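Local coordinates for protein AA9 family lytic polysaccharide monooxygenase cel61B (Hypocrea jecorina, PDB 2VTC) that cleaves cellulose oxidatively as a secreted copper-dependent lytic polysaccharide monooxygenase, using a reducing agent and O2 or H2O2 to break beta-1,4-glycosidic bonds, at residues Asn131-Lys136 and Gly214-Gln219; Thr115-Cys120 and Val135-Ala140; Tyr110-Thr115 and Thr237-Pro242. All coordinates share one frame; numbering follows the deposited sequence.

Contact 1. Residues Asn131-Lys136 and Gly214-Gln219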
loop_
_atom_site.group_PDB
_atom_site.type_symbol
_atom_site.label_atom_id
_atom_site.label_comp_id
_atom_site.label_asym_id
_atom_site.label_seq_id
_atom_site.Cartn_x
_atom_site.Cartn_y
_atom_site.Cartn_z
ATOM N N ASN A 131 12.810 1.291 -10.198
ATOM C CA ASN A 131 12.576 0.499 -11.412
ATOM C C ASN A 131 11.377 -0.428 -11.305
ATOM O O ASN A 131 11.046 -1.141 -12.255
ATOM C CB ASN A 131 13.831 -0.307 -11.777
ATOM C CG ASN A 131 14.977 0.570 -12.189
ATOM O OD1 ASN A 131 14.788 1.716 -12.597
ATOM N ND2 ASN A 131 16.181 0.040 -12.082
ATOM N N LEU A 132 10.720 -0.424 -10.142
ATOM C CA LEU A 132 9.535 -1.265 -9.946
ATOM C C LEU A 132 8.358 -0.742 -10.771
ATOM O O LEU A 132 8.167 0.471 -10.898
ATOM C CB LEU A 132 9.164 -1.354 -8.465
ATOM C CG LEU A 132 10.149 -2.113 -7.568
ATOM C CD1 LEU A 132 9.767 -1.968 -6.105
ATOM C CD2 LEU A 132 10.224 -3.609 -7.965
ATOM N N ARG A 133 7.593 -1.669 -11.345
ATOM C CA ARG A 133 6.411 -1.322 -12.159
ATOM C C ARG A 133 5.197 -2.013 -11.568
ATOM O O ARG A 133 5.195 -3.214 -11.364
ATOM C CB ARG A 133 6.599 -1.695 -13.647
ATOM C CG ARG A 133 7.879 -1.103 -14.288
ATOM C CD ARG A 133 8.043 -1.492 -15.778
ATOM N NE ARG A 133 6.884 -1.021 -16.524
ATOM C CZ ARG A 133 6.803 0.173 -17.110
ATOM N NH1 ARG A 133 7.856 0.983 -17.121
ATOM N NH2 ARG A 133 5.682 0.537 -17.715
ATOM N N TRP A 134 4.158 -1.233 -11.251
ATOM C CA TRP A 134 3.080 -1.708 -10.411
ATOM C C TRP A 134 1.822 -2.069 -11.172
ATOM O O TRP A 134 1.445 -1.393 -12.125
ATOM C CB TRP A 134 2.746 -0.583 -9.417
ATOM C CG TRP A 134 3.942 -0.245 -8.603
ATOM C CD1 TRP A 134 4.823 0.789 -8.820
ATOM C CD2 TRP A 134 4.410 -0.940 -7.449
ATOM N NE1 TRP A 134 5.827 0.770 -7.878
ATOM C CE2 TRP A 134 5.592 -0.270 -7.010
ATOM C CE3 TRP A 134 3.974 -2.086 -6.752
ATOM C CZ2 TRP A 134 6.330 -0.698 -5.902
ATOM C CZ3 TRP A 134 4.721 -2.508 -5.636
ATOM C CH2 TRP A 134 5.888 -1.806 -5.234
ATOM N N VAL A 135 1.190 -3.154 -10.724
ATOM C CA VAL A 135 -0.060 -3.633 -11.286
ATOM C C VAL A 135 -1.132 -3.635 -10.195
ATOM O O VAL A 135 -0.932 -4.221 -9.157
ATOM C CB VAL A 135 0.143 -5.067 -11.850
ATOM C CG1 VAL A 135 -1.153 -5.657 -12.336
ATOM C CG2 VAL A 135 1.168 -5.026 -12.998
ATOM N N LYS A 136 -2.258 -2.957 -10.442
ATOM C CA LYS A 136 -3.334 -2.898 -9.431
ATOM C C LYS A 136 -4.021 -4.255 -9.274
ATOM O O LYS A 136 -4.489 -4.821 -10.263
ATOM C CB LYS A 136 -4.366 -1.845 -9.821
ATOM C CG LYS A 136 -5.448 -1.619 -8.742
ATOM C CD LYS A 136 -6.499 -0.624 -9.221
ATOM C CE LYS A 136 -6.110 0.835 -8.917
ATOM N NZ LYS A 136 -7.034 1.818 -9.589
ATOM N N GLY A 214 2.610 -3.018 -16.388
ATOM C CA GLY A 214 2.316 -2.170 -15.217
ATOM C C GLY A 214 2.785 -0.729 -15.388
ATOM O O GLY A 214 3.075 -0.277 -16.511
ATOM N N THR A 215 2.886 -0.015 -14.259
ATOM C CA THR A 215 3.032 1.446 -14.228
ATOM C C THR A 215 4.062 1.871 -13.155
ATOM O O THR A 215 3.962 1.442 -12.008
ATOM C CB THR A 215 1.624 2.077 -13.844
ATOM O OG1 THR A 215 0.618 1.567 -14.728
ATOM C CG2 THR A 215 1.659 3.598 -13.917
ATOM N N PRO A 216 5.055 2.718 -13.520
ATOM C CA PRO A 216 5.965 3.267 -12.500
ATOM C C PRO A 216 5.158 3.993 -11.410
ATOM O O PRO A 216 4.142 4.614 -11.743
ATOM C CB PRO A 216 6.808 4.274 -13.293
ATOM C CG PRO A 216 6.792 3.733 -14.720
ATOM C CD PRO A 216 5.366 3.229 -14.872
ATOM N N ALA A 217 5.577 3.909 -10.146
ATOM C CA ALA A 217 4.757 4.535 -9.068
ATOM C C ALA A 217 4.579 6.028 -9.299
ATOM O O ALA A 217 3.547 6.603 -8.909
ATOM C CB ALA A 217 5.316 4.251 -7.677
ATOM N N THR A 218 5.575 6.646 -9.944
ATOM C CA THR A 218 5.599 8.090 -10.208
ATOM C C THR A 218 4.632 8.505 -11.334
ATOM O O THR A 218 4.490 9.694 -11.634
ATOM C CB THR A 218 7.034 8.558 -10.519
ATOM O OG1 THR A 218 7.555 7.779 -11.604
ATOM C CG2 THR A 218 7.911 8.378 -9.299
ATOM N N GLN A 219 3.961 7.523 -11.930
ATOM C CA GLN A 219 2.953 7.748 -12.964
ATOM C C GLN A 219 1.546 7.287 -12.528
ATOM O O GLN A 219 0.611 7.329 -13.324
ATOM C CB GLN A 219 3.370 7.064 -14.279
ATOM C CG GLN A 219 4.554 7.729 -14.981
ATOM C CD GLN A 219 5.058 6.939 -16.206
ATOM O OE1 GLN A 219 4.314 6.172 -16.832
ATOM N NE2 GLN A 219 6.326 7.126 -16.540
HETATM O O HOH W 1 8.004 2.372 -9.049
HETATM O O HOH W 2 -0.490 -0.724 -14.119
#
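Trp134 turns the edge of its indole, not a face, to the chain at Ala217: Ala217 N lies in the ring plane, 3.5 Å from Trp134 CD1, and Ala217 CB is 3.5 Å from Trp134 NE1. With CG anti to the carbonyl carbon (chi1 -59°), the five-membered ring is set beside the opposing backbone. One water joins the same edge by accepting from Trp134 NE1 and from Ala217 N while donating to Leu132 O. Between the backbones, Trp134 N gives an almost straight bond (172°) to Thr215 O at 2.8 Å, and Thr215 N returns a more bent one (138°) to Trp134 O. A second water links Trp134 O to Thr215 OG1. Arg133 runs alongside Pro216, both pointing the same way; Pro216 CD lies over one guanidinium face. A bend at chi3 brings Arg133 NH2 to 3.0 Å from Gly214 O, a bent hydrogen bond reached from above the carbonyl plane, while Arg133 NE bonds Ala213 O. Gly214 CA packs 3.8 Å from Val135 CG2. The reciprocal Trp134-Thr215 bonds define an antiparallel hydrogen-bonded pair, by which the short, weakly bonded strand 215-216 is added to strand 133-143 in the mixed sheet of the AA9 beta-sandwich.

Contact 2. Residues Thr115-Cys120 and Val135-Ala140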
loop_
_atom_site.group_PDB
_atom_site.type_symbol
_atom_site.label_atom_id
_atom_site.label_comp_id
_atom_site.label_asym_id
_atom_site.label_seq_id
_atom_site.Cartn_x
_atom_site.Cartn_y
_atom_site.Cartn_z
ATOM N N THR A 115 -4.417 -1.631 -3.644
ATOM C CA THR A 115 -3.198 -2.437 -3.463
ATOM C C THR A 115 -2.618 -2.820 -4.824
ATOM O O THR A 115 -3.350 -3.179 -5.754
ATOM C CB THR A 115 -3.466 -3.713 -2.634
ATOM O OG1 THR A 115 -4.193 -3.341 -1.454
ATOM C CG2 THR A 115 -2.172 -4.390 -2.186
ATOM N N TYR A 116 -1.291 -2.735 -4.912
ATOM C CA TYR A 116 -0.572 -3.043 -6.162
ATOM C C TYR A 116 0.466 -4.130 -5.886
ATOM O O TYR A 116 0.864 -4.361 -4.720
ATOM C CB TYR A 116 0.167 -1.797 -6.681
ATOM C CG TYR A 116 -0.700 -0.583 -6.979
ATOM C CD1 TYR A 116 -1.161 -0.319 -8.267
ATOM C CD2 TYR A 116 -1.033 0.325 -5.954
ATOM C CE1 TYR A 116 -1.971 0.796 -8.540
ATOM C CE2 TYR A 116 -1.831 1.435 -6.212
ATOM C CZ TYR A 116 -2.284 1.674 -7.505
ATOM O OH TYR A 116 -3.055 2.795 -7.769
ATOM N N VAL A 117 0.935 -4.752 -6.969
ATOM C CA VAL A 117 2.062 -5.701 -6.900
ATOM C C VAL A 117 3.074 -5.399 -8.011
ATOM O O VAL A 117 2.706 -4.895 -9.057
ATOM C CB VAL A 117 1.564 -7.169 -6.958
ATOM C CG1 VAL A 117 0.875 -7.467 -8.273
ATOM C CG2 VAL A 117 2.698 -8.176 -6.646
ATOM N N VAL A 118 4.345 -5.649 -7.720
ATOM C CA VAL A 118 5.418 -5.509 -8.696
ATOM C C VAL A 118 6.384 -6.694 -8.539
ATOM O O VAL A 118 6.653 -7.158 -7.420
ATOM C CB VAL A 118 6.211 -4.219 -8.472
ATOM C CG1 VAL A 118 7.034 -4.335 -7.231
ATOM C CG2 VAL A 118 7.131 -3.958 -9.622
ATOM N N GLU A 119 6.935 -7.151 -9.664
ATOM C CA GLU A 119 7.979 -8.176 -9.621
ATOM C C GLU A 119 9.385 -7.569 -9.476
ATOM O O GLU A 119 9.655 -6.467 -9.960
ATOM C CB GLU A 119 7.892 -9.078 -10.862
ATOM C CG GLU A 119 8.774 -10.337 -10.734
ATOM C CD GLU A 119 8.719 -11.262 -11.956
ATOM O OE1 GLU A 119 7.915 -11.026 -12.882
ATOM O OE2 GLU A 119 9.510 -12.240 -11.953
ATOM N N CYS A 120 10.282 -8.307 -8.823
ATOM C CA CYS A 120 11.670 -7.890 -8.667
ATOM C C CYS A 120 12.562 -8.686 -9.592
ATOM O O CYS A 120 12.341 -9.891 -9.761
ATOM C CB CYS A 120 12.158 -8.123 -7.239
ATOM S SG CYS A 120 11.179 -7.180 -6.006
ATOM N N VAL A 135 1.190 -3.154 -10.724
ATOM C CA VAL A 135 -0.060 -3.633 -11.286
ATOM C C VAL A 135 -1.132 -3.635 -10.195
ATOM O O VAL A 135 -0.932 -4.221 -9.157
ATOM C CB VAL A 135 0.143 -5.067 -11.850
ATOM C CG1 VAL A 135 -1.153 -5.657 -12.336
ATOM C CG2 VAL A 135 1.168 -5.026 -12.998
ATOM N N LYS A 136 -2.258 -2.957 -10.442
ATOM C CA LYS A 136 -3.334 -2.898 -9.431
ATOM C C LYS A 136 -4.021 -4.255 -9.274
ATOM O O LYS A 136 -4.489 -4.821 -10.263
ATOM C CB LYS A 136 -4.366 -1.845 -9.821
ATOM C CG LYS A 136 -5.448 -1.619 -8.742
ATOM C CD LYS A 136 -6.499 -0.624 -9.221
ATOM C CE LYS A 136 -6.110 0.835 -8.917
ATOM N NZ LYS A 136 -7.034 1.818 -9.589
ATOM N N ILE A 137 -4.086 -4.762 -8.044
ATOM C CA ILE A 137 -4.754 -6.049 -7.775
ATOM C C ILE A 137 -5.962 -5.947 -6.830
ATOM O O ILE A 137 -6.680 -6.936 -6.622
ATOM C CB ILE A 137 -3.755 -7.135 -7.258
ATOM C CG1 ILE A 137 -3.110 -6.715 -5.923
ATOM C CG2 ILE A 137 -2.714 -7.433 -8.352
ATOM C CD1 ILE A 137 -2.566 -7.855 -5.096
ATOM N N GLN A 138 -6.179 -4.760 -6.269
ATOM C CA GLN A 138 -7.320 -4.506 -5.375
ATOM C C GLN A 138 -7.668 -3.016 -5.371
ATOM O O GLN A 138 -6.787 -2.161 -5.364
ATOM C CB GLN A 138 -6.990 -5.004 -3.958
ATOM C CG GLN A 138 -8.058 -4.747 -2.857
ATOM C CD GLN A 138 -7.979 -3.336 -2.264
ATOM O OE1 GLN A 138 -6.887 -2.766 -2.070
ATOM N NE2 GLN A 138 -9.150 -2.764 -1.956
ATOM N N GLU A 139 -8.962 -2.713 -5.417
ATOM C CA GLU A 139 -9.416 -1.334 -5.212
ATOM C C GLU A 139 -10.817 -1.313 -4.594
ATOM O O GLU A 139 -11.665 -2.168 -4.901
ATOM C CB GLU A 139 -9.401 -0.516 -6.516
ATOM C CG GLU A 139 -10.316 -1.047 -7.631
ATOM C CD GLU A 139 -10.340 -0.204 -8.881
ATOM O OE1 GLU A 139 -9.629 0.836 -8.945
ATOM O OE2 GLU A 139 -11.105 -0.570 -9.814
ATOM N N ALA A 140 -11.041 -0.349 -3.712
ATOM C CA ALA A 140 -12.361 -0.195 -3.080
ATOM C C ALA A 140 -12.578 1.281 -2.813
ATOM O O ALA A 140 -11.682 1.981 -2.319
ATOM C CB ALA A 140 -12.455 -1.010 -1.795
#
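Thr115 O is gripped by two successive backbone amides: Ile137 N at 2.9 Å by a nearly straight bond (165°), and Gln138 N by a longer, more bent one at 3.3 Å (140°). Two residues of one strand facing a single residue of the other make a classic beta bulge, and the pairing moves by one residue between Thr115-Gln138 and Tyr116-Lys136. Thr115 N completes its pair by bonding Gln138 O. The side chains of this pair are bonded as well: Thr115 OG1 donates to Gln138 OE1 at 2.8 Å, tilted slightly from the amide plane. Gln138 reaches it because its chain, anti to the backbone N at first, bends at chi2 (-82°).

Beyond the bulge, Val117 and Val135 exchange backbone bonds. Val117 CG1 meets Ile137 CG2 at 3.6 Å, the two side chains crossing at about a right angle. On the face bearing Tyr116 and Lys136, the lysine chain crosses the phenol at a slant, with Lys136 CB 3.8 Å from Tyr116 CE1 and Lys136 CE near the hydroxyl. A turn at chi3 then carries Lys136 NZ to Glu139 OE1, a 2.8 Å salt bridge. Each of three polar ends also has a partner elsewhere in the chain: Thr115 OG1 bonds His178 ND1, Tyr116 OH bonds Tyr221 OH, and Lys136 NZ bonds the carbonyls of Pro242 and Pro244.

Strand 113-119 is thus flanked by antiparallel neighbours, 133-143 here and 172-182 through backbone bonds of Tyr116 with Arg177 and Val118 with Val175. Thr115, Ile137 and Gln138 pack on Val163 of strand 160-164, in the other sheet of the sandwich.

Contact 3. Residues Tyr110-Thr115 and Thr237-Pro242; sequences YGPIVT and TSYTIP
Aliphatic packing joins Val114 to Ile241, whose side chains slide past each other in opposite directions and meet through Val114 CG1 and Ile241 CG2 at 3.8 Å. In Ile241, chi1 of -57° sets CG1 beside the backbone N and leaves CG2 anti to it, and CG2 is the branch that meets the valine. Pro112 touches three residues: Ile241, Pro242 and Tyr239. The Ile241 CG2 methyl makes a looser approach to its ring, 4.3 Å from Pro112 CB, and Pro112 CG lies 4.2 Å from Pro242 CD.

A second kind of packing sets this proline against an aromatic edge. Pro112 CG lies near the plane of the Tyr239 ring, 3.5 Å from Tyr239 OH and 4.2 Å from Tyr239 CE2, and the two side chains cross at about a right angle. The tyrosine reaches the proline with CG anti to its own backbone N (chi1 179°).

The polar atoms of these residues bond elsewhere in the chain: Tyr239 OH to Gly227 O, Tyr239 N to Tyr144 OH, and Pro112 O to Gln151 NE2.

The irregular segment 237-242 lies against the start of strand 113-119. Backbone bonds of Pro112 with Leu181, just before the strand, and of Val114 with Glu179, within it, join this part of the chain to strand 172-182, while Ile113 turns away from segment 237-242 and packs on helix 150-156.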
loop_
_atom_site.group_PDB
_atom_site.type_symbol
_atom_site.label_atom_id
_atom_site.label_comp_id
_atom_site.label_asym_id
_atom_site.label_seq_id
_atom_site.Cartn_x
_atom_site.Cartn_y
_atom_site.Cartn_z
ATOM N N TYR A 110 -12.830 8.830 5.439
ATOM C CA TYR A 110 -13.075 9.178 4.042
ATOM C C TYR A 110 -11.949 8.722 3.109
ATOM O O TYR A 110 -10.791 9.102 3.304
ATOM C CB TYR A 110 -13.209 10.690 3.878
ATOM C CG TYR A 110 -14.386 11.340 4.603
ATOM C CD1 TYR A 110 -15.619 11.465 3.965
ATOM C CD2 TYR A 110 -14.250 11.835 5.897
ATOM C CE1 TYR A 110 -16.698 12.080 4.609
ATOM C CE2 TYR A 110 -15.329 12.446 6.556
ATOM C CZ TYR A 110 -16.541 12.554 5.894
ATOM O OH TYR A 110 -17.617 13.156 6.522
ATOM N N GLY A 111 -12.301 7.964 2.076
ATOM C CA GLY A 111 -11.345 7.649 1.021
ATOM C C GLY A 111 -11.254 6.192 0.620
ATOM O O GLY A 111 -11.628 5.283 1.390
ATOM N N PRO A 112 -10.696 5.959 -0.590
ATOM C CA PRO A 112 -10.541 4.603 -1.119
ATOM C C PRO A 112 -9.288 3.878 -0.604
ATOM O O PRO A 112 -8.408 4.482 0.011
ATOM C CB PRO A 112 -10.402 4.840 -2.619
ATOM C CG PRO A 112 -9.630 6.155 -2.704
ATOM C CD PRO A 112 -10.209 6.977 -1.536
ATOM N N ILE A 113 -9.241 2.590 -0.901
ATOM C CA ILE A 113 -8.113 1.719 -0.546
ATOM C C ILE A 113 -7.713 0.949 -1.796
ATOM O O ILE A 113 -8.573 0.370 -2.465
ATOM C CB ILE A 113 -8.518 0.718 0.579
ATOM C CG1 ILE A 113 -8.985 1.488 1.831
ATOM C CG2 ILE A 113 -7.363 -0.241 0.887
ATOM C CD1 ILE A 113 -9.304 0.613 3.021
ATOM N N VAL A 114 -6.410 0.982 -2.129
ATOM C CA VAL A 114 -5.910 0.277 -3.322
ATOM C C VAL A 114 -4.635 -0.505 -2.952
ATOM O O VAL A 114 -3.886 -0.097 -2.051
ATOM C CB VAL A 114 -5.600 1.268 -4.490
ATOM C CG1 VAL A 114 -6.875 1.976 -5.004
ATOM C CG2 VAL A 114 -4.550 2.317 -4.062
ATOM N N THR A 115 -4.417 -1.631 -3.644
ATOM C CA THR A 115 -3.198 -2.437 -3.463
ATOM C C THR A 115 -2.618 -2.820 -4.824
ATOM O O THR A 115 -3.350 -3.179 -5.754
ATOM C CB THR A 115 -3.466 -3.713 -2.634
ATOM O OG1 THR A 115 -4.193 -3.341 -1.454
ATOM C CG2 THR A 115 -2.172 -4.390 -2.186
ATOM N N THR A 237 -22.536 10.166 -6.453
ATOM C CA THR A 237 -23.222 9.134 -7.230
ATOM C C THR A 237 -22.299 8.402 -8.190
ATOM O O THR A 237 -22.633 7.317 -8.683
ATOM C CB THR A 237 -24.422 9.715 -8.009
ATOM O OG1 THR A 237 -23.980 10.800 -8.832
ATOM C CG2 THR A 237 -25.464 10.226 -7.032
ATOM N N SER A 238 -21.131 8.998 -8.435
ATOM C CA SER A 238 -20.123 8.428 -9.312
ATOM C C SER A 238 -18.730 8.834 -8.809
ATOM O O SER A 238 -18.480 10.009 -8.571
ATOM C CB SER A 238 -20.343 8.954 -10.727
ATOM O OG SER A 238 -19.485 8.330 -11.642
ATOM N N TYR A 239 -17.847 7.851 -8.637
ATOM C CA TYR A 239 -16.469 8.121 -8.189
ATOM C C TYR A 239 -15.465 7.298 -9.001
ATOM O O TYR A 239 -15.628 6.088 -9.152
ATOM C CB TYR A 239 -16.321 7.819 -6.695
ATOM C CG TYR A 239 -14.919 8.043 -6.145
ATOM C CD1 TYR A 239 -14.415 9.343 -5.985
ATOM C CD2 TYR A 239 -14.102 6.961 -5.803
ATOM C CE1 TYR A 239 -13.120 9.560 -5.489
ATOM C CE2 TYR A 239 -12.812 7.161 -5.317
ATOM C CZ TYR A 239 -12.334 8.462 -5.157
ATOM O OH TYR A 239 -11.060 8.673 -4.678
ATOM N N THR A 240 -14.419 7.953 -9.505
ATOM C CA THR A 240 -13.367 7.265 -10.268
ATOM C C THR A 240 -12.210 6.990 -9.302
ATOM O O THR A 240 -11.486 7.908 -8.907
ATOM C CB THR A 240 -12.868 8.136 -11.432
ATOM O OG1 THR A 240 -13.962 8.477 -12.300
ATOM C CG2 THR A 240 -11.783 7.399 -12.253
ATOM N N ILE A 241 -12.052 5.734 -8.910
ATOM C CA ILE A 241 -10.966 5.347 -8.020
ATOM C C ILE A 241 -9.639 5.644 -8.743
ATOM O O ILE A 241 -9.461 5.231 -9.888
ATOM C CB ILE A 241 -11.049 3.867 -7.595
ATOM C CG1 ILE A 241 -12.399 3.575 -6.917
ATOM C CG2 ILE A 241 -9.879 3.533 -6.642
ATOM C CD1 ILE A 241 -12.688 2.090 -6.686
ATOM N N PRO A 242 -8.724 6.384 -8.092
ATOM C CA PRO A 242 -7.460 6.731 -8.765
ATOM C C PRO A 242 -6.566 5.534 -9.149
ATOM O O PRO A 242 -6.717 4.428 -8.613
ATOM C CB PRO A 242 -6.729 7.581 -7.713
ATOM C CG PRO A 242 -7.819 8.148 -6.840
ATOM C CD PRO A 242 -8.809 6.990 -6.749
#

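How the contacts relate
From the N terminus, residues 110-115 come first, and contact 3 returns the C-terminal segment 237-242 to them, closing the widest loop. Both other contacts fall within it. Contact 2 closes a short excursion between strands 113-119 and 133-143; contact 1 then starts on the latter strand and closes the longer loop to strand 215-216. Their spans overlap slightly at the shared residues Val135 and Lys136, while contacts 2 and 3 share Thr115. Strand 133-143 therefore lies between 113-119 and 215-216 in one sheet. Across the contacts, Lys136 NZ reaches Pro242 O, tying the C-terminal chain to this sheet, while Ala140 N bonds Ile113 O between strands 133-143 and 113-119.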